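Local structure of group II chitinase (Ostrinia furnacalis, 6JAV) at residues L123-E128 / L164-A169; I77-A82 / Y118-L123. The protein probably cleaves internal bonds of chitin as a family 18 glycoside hydrolase, with this chain forming catalytic domain 1 of a much longer protein that probably also binds chitin. All coordinates share one frame; numbering follows the deposited sequence.

Contact 1: L123-E128 / L164-A169; sequences LDLDWE and LLLSAA
Ser-167 and Asp-124 face each other on two neighbouring parallel strands of the TIM barrel of glycosyl hydrolase family 18, the second strand reached through helix 143-159. Four main-chain hydrogen bonds join the strands: the N-H of Leu-123 goes to Leu-165 O and its carbonyl takes the N-H of Ser-167; Leu-125 repeats this with Ser-167 O and the N-H of Ala-169. The strand axes come within 4.3 Å at 21°.

The tight side carries Asp-124 and Ser-167. Ser-167 OG donates to Asp-124 OD1 at 2.6 Å, meeting the oxygen on its anti side, 20° out of the carboxylate plane. Asp-124 can offer that oxygen because its CG stands anti to the backbone N (chi1 -175°), and its other oxygen, OD2, bonds the hydroxyl of Tyr-12.

The opposite face, of Leu-123, Leu-125 and Leu-166, packs more loosely. Leu-166 puts CD1 4.1 Å from Leu-123 CB, and the same methyl lies 4.2 Å from Leu-125 CD1, while Leu-125 and Leu-166 also lean on Val-152 and Leu-159 of helix 143-159. At the start of the second strand Leu-165 is partly exposed and its side chain lies against Lys-78 and Trp-192 instead of strand 122-126. At the far end Asp-126, in one of two conformers, puts OD2 3.4 Å from Ala-169 CB; beyond it a water bridges Trp-127 O and Ala-169 O, 2.8 Å from each.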
loop_
_atom_site.group_PDB
_atom_site.type_symbol
_atom_site.label_atom_id
_atom_site.label_comp_id
_atom_site.label_asym_id
_atom_site.label_seq_id
_atom_site.Cartn_x
_atom_site.Cartn_y
_atom_site.Cartn_z
ATOM N N LEU A 123 11.908 -9.005 -5.200
ATOM C CA LEU A 123 11.006 -9.452 -4.154
ATOM C C LEU A 123 10.645 -8.244 -3.298
ATOM O O LEU A 123 11.516 -7.435 -2.970
ATOM C CB LEU A 123 11.734 -10.474 -3.266
ATOM C CG LEU A 123 10.907 -11.073 -2.124
ATOM C CD1 LEU A 123 9.741 -11.877 -2.629
ATOM C CD2 LEU A 123 11.818 -11.977 -1.260
ATOM N N ASP A 124 9.367 -8.114 -2.957
ATOM C CA ASP A 124 8.896 -7.090 -2.024
ATOM C C ASP A 124 8.350 -7.820 -0.797
ATOM O O ASP A 124 7.520 -8.726 -0.926
ATOM C CB ASP A 124 7.763 -6.308 -2.713
ATOM C CG ASP A 124 7.258 -5.131 -1.909
ATOM O OD1 ASP A 124 8.043 -4.212 -1.553
ATOM O OD2 ASP A 124 6.046 -5.075 -1.653
ATOM N N LEU A 125 8.827 -7.456 0.386
ATOM C CA LEU A 125 8.407 -8.102 1.628
ATOM C C LEU A 125 7.262 -7.308 2.239
ATOM O O LEU A 125 7.410 -6.106 2.495
ATOM C CB LEU A 125 9.579 -8.130 2.615
ATOM C CG LEU A 125 10.759 -8.939 2.109
ATOM C CD1 LEU A 125 11.972 -8.680 3.003
ATOM C CD2 LEU A 125 10.378 -10.408 2.122
ATOM N N ASP A 126 6.140 -7.978 2.516
ATOM C CA ASP A 126 4.919 -7.324 2.986
ATOM C C ASP A 126 4.370 -8.019 4.227
ATOM O O ASP A 126 3.166 -8.267 4.340
ATOM C CB ASP A 126 3.827 -7.298 1.905
ATOM C CG ASP A 126 4.196 -6.441 0.711
ATOM O OD1 ASP A 126 5.247 -6.711 0.100
ATOM O OD2 ASP A 126 3.441 -5.515 0.350
ATOM N N TRP A 127 5.243 -8.347 5.185
ATOM C CA TRP A 127 4.792 -8.933 6.448
ATOM C C TRP A 127 4.201 -7.806 7.298
ATOM O O TRP A 127 4.887 -6.815 7.596
ATOM C CB TRP A 127 5.993 -9.558 7.156
ATOM C CG TRP A 127 5.684 -10.141 8.529
ATOM C CD1 TRP A 127 4.463 -10.428 9.071
ATOM C CD2 TRP A 127 6.661 -10.539 9.490
ATOM N NE1 TRP A 127 4.623 -10.971 10.358
ATOM C CE2 TRP A 127 5.967 -11.028 10.628
ATOM C CE3 TRP A 127 8.057 -10.505 9.508
ATOM C CZ2 TRP A 127 6.641 -11.491 11.769
ATOM C CZ3 TRP A 127 8.723 -10.982 10.627
ATOM C CH2 TRP A 127 8.013 -11.457 11.746
ATOM N N GLU A 128 2.935 -7.948 7.707
ATOM C CA GLU A 128 2.229 -6.906 8.475
ATOM C C GLU A 128 1.917 -7.439 9.879
ATOM O O GLU A 128 0.822 -7.942 10.121
ATOM C CB GLU A 128 0.949 -6.466 7.713
ATOM C CG GLU A 128 1.309 -5.927 6.311
ATOM C CD GLU A 128 0.159 -5.306 5.537
ATOM O OE1 GLU A 128 -0.932 -5.136 6.078
ATOM O OE2 GLU A 128 0.394 -4.945 4.356
ATOM N N LEU A 164 18.993 -8.383 -8.785
ATOM C CA LEU A 164 17.573 -8.441 -8.448
ATOM C C LEU A 164 17.306 -7.471 -7.305
ATOM O O LEU A 164 18.188 -7.191 -6.481
ATOM C CB LEU A 164 17.173 -9.859 -8.050
ATOM C CG LEU A 164 17.278 -10.882 -9.204
ATOM C CD1 LEU A 164 17.097 -12.298 -8.686
ATOM C CD2 LEU A 164 16.214 -10.556 -10.267
ATOM N N LEU A 165 16.084 -6.940 -7.274
ATOM C CA LEU A 165 15.681 -5.905 -6.331
ATOM C C LEU A 165 15.092 -6.513 -5.063
ATOM O O LEU A 165 14.537 -7.621 -5.066
ATOM C CB LEU A 165 14.638 -4.991 -6.973
ATOM C CG LEU A 165 15.137 -4.278 -8.245
ATOM C CD1 LEU A 165 14.003 -3.661 -9.035
ATOM C CD2 LEU A 165 16.183 -3.214 -7.861
ATOM N N LEU A 166 15.229 -5.780 -3.965
ATOM C CA LEU A 166 14.614 -6.161 -2.704
ATOM C C LEU A 166 14.009 -4.915 -2.075
ATOM O O LEU A 166 14.692 -3.901 -1.921
ATOM C CB LEU A 166 15.662 -6.784 -1.753
ATOM C CG LEU A 166 15.095 -7.259 -0.424
ATOM C CD1 LEU A 166 14.077 -8.399 -0.615
ATOM C CD2 LEU A 166 16.226 -7.677 0.535
ATOM N N SER A 167 12.722 -4.974 -1.749
ATOM C CA SER A 167 12.009 -3.840 -1.169
ATOM C C SER A 167 11.103 -4.353 -0.068
ATOM O O SER A 167 10.920 -5.559 0.099
ATOM C CB SER A 167 11.183 -3.089 -2.220
ATOM O OG SER A 167 10.311 -3.986 -2.899
ATOM N N ALA A 168 10.520 -3.426 0.691
ATOM C CA ALA A 168 9.532 -3.826 1.682
ATOM C C ALA A 168 8.457 -2.765 1.798
ATOM O O ALA A 168 8.740 -1.573 1.660
ATOM C CB ALA A 168 10.169 -4.001 3.083
ATOM N N ALA A 169 7.230 -3.207 2.074
ATOM C CA ALA A 169 6.153 -2.307 2.464
ATOM C C ALA A 169 6.109 -2.308 3.976
ATOM O O ALA A 169 6.148 -3.376 4.594
ATOM C CB ALA A 169 4.818 -2.799 1.907
HETATM O O HOH W 1 11.314 -5.416 -5.088
HETATM O O HOH W 2 6.552 -4.679 7.019
#

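Contact 2: I77-A82 / Y118-L123; sequences IKVSLA and YGFDGL
Asp-121 N gives its hydrogen to Val-79 O at 2.7 Å, nearly along the C=O axis, the shortest direct polar bond between the two segments. The same aspartate answers with its side chain: OD2 takes the N-H of Val-79 at 2.9 Å and 166°, through the anti lone pair that points away from OD1. CG lies beside the backbone N (chi1 -71°), which brings the carboxylate back along the neighbouring strand, and both polar groups of Val-79 are thereby held by one residue. OD1 turns to a water that donates to it and accepts from Lys-78 NZ; the two charged groups themselves stay 4.5 Å apart, measured from NZ to OD1.

One residue back, Phe-120 lays a ring face under Leu-81. Leu-81 CB sits 3.7 Å from the ring centroid, only 4° off the normal, a CH-pi contact. Val-79 O lies at the ring's edge in its plane, and Tyr-66 adds an edge-to-face neighbour. Just before Phe-120, Gly-119, with positive phi, ends helix 101-118 as the C-prime residue of a Schellman motif and turns the chain toward the barrel.

True strand pairing begins beyond Asp-121, where Leu-81 N bonds Gly-122 O at 3.0 Å. The bare CA of Gly-122 lets Ser-80 OG settle close against the backbone, and Leu-123 reaches across with CD1 3.4 Å from Leu-81 O. Val-79 O is taken by Asp-121 N, and Gly-122 N, 3.9 Å from that oxygen, is buried with no partner. The entry to strand 122-126 is thus held by the carboxylate of Asp-121, which takes the N-H of Val-79 in place of a main-chain carbonyl, and its negative charge is probably eased by Lys-78 through their shared water.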
loop_
_atom_site.group_PDB
_atom_site.type_symbol
_atom_site.label_atom_id
_atom_site.label_comp_id
_atom_site.label_asym_id
_atom_site.label_seq_id
_atom_site.Cartn_x
_atom_site.Cartn_y
_atom_site.Cartn_z
ATOM N N ILE A 77 9.625 -1.185 -17.189
ATOM C CA ILE A 77 9.102 -1.213 -15.831
ATOM C C ILE A 77 9.755 -2.367 -15.092
ATOM O O ILE A 77 9.983 -3.431 -15.672
ATOM C CB ILE A 77 7.580 -1.387 -15.904
ATOM C CG1 ILE A 77 6.973 -0.143 -16.558
ATOM C CG2 ILE A 77 6.978 -1.614 -14.482
ATOM C CD1 ILE A 77 5.509 -0.317 -16.974
ATOM N N LYS A 78 10.070 -2.172 -13.809
ATOM C CA LYS A 78 10.592 -3.262 -12.983
ATOM C C LYS A 78 9.409 -3.942 -12.302
ATOM O O LYS A 78 8.549 -3.255 -11.733
ATOM C CB LYS A 78 11.546 -2.730 -11.909
ATOM C CG LYS A 78 12.788 -2.031 -12.523
ATOM C CD LYS A 78 13.603 -3.080 -13.262
ATOM C CE LYS A 78 14.841 -2.523 -13.913
ATOM N NZ LYS A 78 15.412 -3.563 -14.806
ATOM N N VAL A 79 9.324 -5.266 -12.401
ATOM C CA VAL A 79 8.161 -6.020 -11.916
ATOM C C VAL A 79 8.617 -6.938 -10.788
ATOM O O VAL A 79 9.417 -7.860 -11.010
ATOM C CB VAL A 79 7.491 -6.824 -13.040
ATOM C CG1 VAL A 79 6.275 -7.550 -12.487
ATOM C CG2 VAL A 79 7.052 -5.901 -14.135
ATOM N N SER A 80 8.155 -6.672 -9.560
ATOM C CA SER A 80 8.510 -7.478 -8.397
ATOM C C SER A 80 7.319 -8.300 -7.919
ATOM O O SER A 80 6.159 -7.989 -8.208
ATOM C CB SER A 80 8.949 -6.585 -7.240
ATOM O OG SER A 80 10.160 -5.916 -7.568
ATOM N N LEU A 81 7.620 -9.347 -7.171
ATOM C CA LEU A 81 6.601 -10.168 -6.547
ATOM C C LEU A 81 6.572 -9.851 -5.054
ATOM O O LEU A 81 7.627 -9.854 -4.404
ATOM C CB LEU A 81 6.942 -11.650 -6.750
ATOM C CG LEU A 81 5.982 -12.628 -6.070
ATOM C CD1 LEU A 81 4.538 -12.468 -6.570
ATOM C CD2 LEU A 81 6.488 -14.034 -6.310
ATOM N N ALA A 82 5.383 -9.551 -4.510
ATOM C CA ALA A 82 5.257 -9.292 -3.076
ATOM C C ALA A 82 4.893 -10.556 -2.324
ATOM O O ALA A 82 4.060 -11.353 -2.765
ATOM C CB ALA A 82 4.211 -8.222 -2.759
ATOM N N TYR A 118 9.911 -17.329 -12.835
ATOM C CA TYR A 118 8.832 -16.562 -13.434
ATOM C C TYR A 118 9.272 -15.234 -14.024
ATOM O O TYR A 118 8.430 -14.519 -14.579
ATOM C CB TYR A 118 7.688 -16.379 -12.432
ATOM C CG TYR A 118 7.144 -17.716 -12.046
ATOM C CD1 TYR A 118 6.386 -18.461 -12.954
ATOM C CD2 TYR A 118 7.433 -18.282 -10.817
ATOM C CE1 TYR A 118 5.905 -19.715 -12.612
ATOM C CE2 TYR A 118 6.953 -19.550 -10.467
ATOM C CZ TYR A 118 6.192 -20.258 -11.386
ATOM O OH TYR A 118 5.704 -21.501 -11.081
ATOM N N GLY A 119 10.552 -14.885 -13.935
ATOM C CA GLY A 119 11.050 -13.677 -14.568
ATOM C C GLY A 119 10.869 -12.404 -13.772
ATOM O O GLY A 119 10.975 -11.317 -14.345
ATOM N N PHE A 120 10.610 -12.498 -12.471
ATOM C CA PHE A 120 10.452 -11.280 -11.680
ATOM C C PHE A 120 11.794 -10.590 -11.481
ATOM O O PHE A 120 12.846 -11.237 -11.408
ATOM C CB PHE A 120 9.857 -11.615 -10.313
ATOM C CG PHE A 120 8.381 -11.934 -10.348
ATOM C CD1 PHE A 120 7.441 -10.909 -10.479
ATOM C CD2 PHE A 120 7.926 -13.260 -10.256
ATOM C CE1 PHE A 120 6.076 -11.190 -10.506
ATOM C CE2 PHE A 120 6.550 -13.548 -10.291
ATOM C CZ PHE A 120 5.636 -12.510 -10.423
ATOM N N ASP A 121 11.749 -9.258 -11.391
ATOM C CA ASP A 121 12.931 -8.432 -11.177
ATOM C C ASP A 121 13.304 -8.283 -9.713
ATOM O O ASP A 121 14.366 -7.731 -9.421
ATOM C CB ASP A 121 12.694 -7.014 -11.705
ATOM C CG ASP A 121 12.654 -6.947 -13.198
ATOM O OD1 ASP A 121 13.582 -7.512 -13.855
ATOM O OD2 ASP A 121 11.716 -6.320 -13.721
ATOM N N GLY A 122 12.466 -8.739 -8.792
ATOM C CA GLY A 122 12.779 -8.554 -7.381
ATOM C C GLY A 122 11.667 -9.100 -6.509
ATOM O O GLY A 122 10.635 -9.589 -6.991
ATOM N N LEU A 123 11.908 -9.005 -5.200
ATOM C CA LEU A 123 11.006 -9.452 -4.154
ATOM C C LEU A 123 10.645 -8.244 -3.298
ATOM O O LEU A 123 11.516 -7.435 -2.970
ATOM C CB LEU A 123 11.734 -10.474 -3.266
ATOM C CG LEU A 123 10.907 -11.073 -2.124
ATOM C CD1 LEU A 123 9.741 -11.877 -2.629
ATOM C CD2 LEU A 123 11.818 -11.977 -1.260
HETATM O O HOH W 3 15.758 -6.329 -13.927
HETATM O O HOH W 1 11.314 -5.416 -5.088
#

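The contacts lie side by side in the barrel, their centres 10 Å apart, with strand 122-126 in the middle and Leu-123 common to both. Contact 2 lies at the strand's start and contact 1 runs along the rest of it. Asp-124 N probably bonds Leu-81 O at 2.9 Å, and Leu-165 N probably bonds Asp-121 O at the same distance. One water spans both, touching Ser-80 OG and Ser-167 OG, with a weaker bond to Leu-123 O. Together Asp-121, Asp-124, Asp-126 and Glu-128 spell the DxxDxDxE signature of family 18, leading toward the pocket: the side chain of Asp-126 is about 11 Å from the bound inhibitor, and Glu-128 touches Trp-86, a pocket residue.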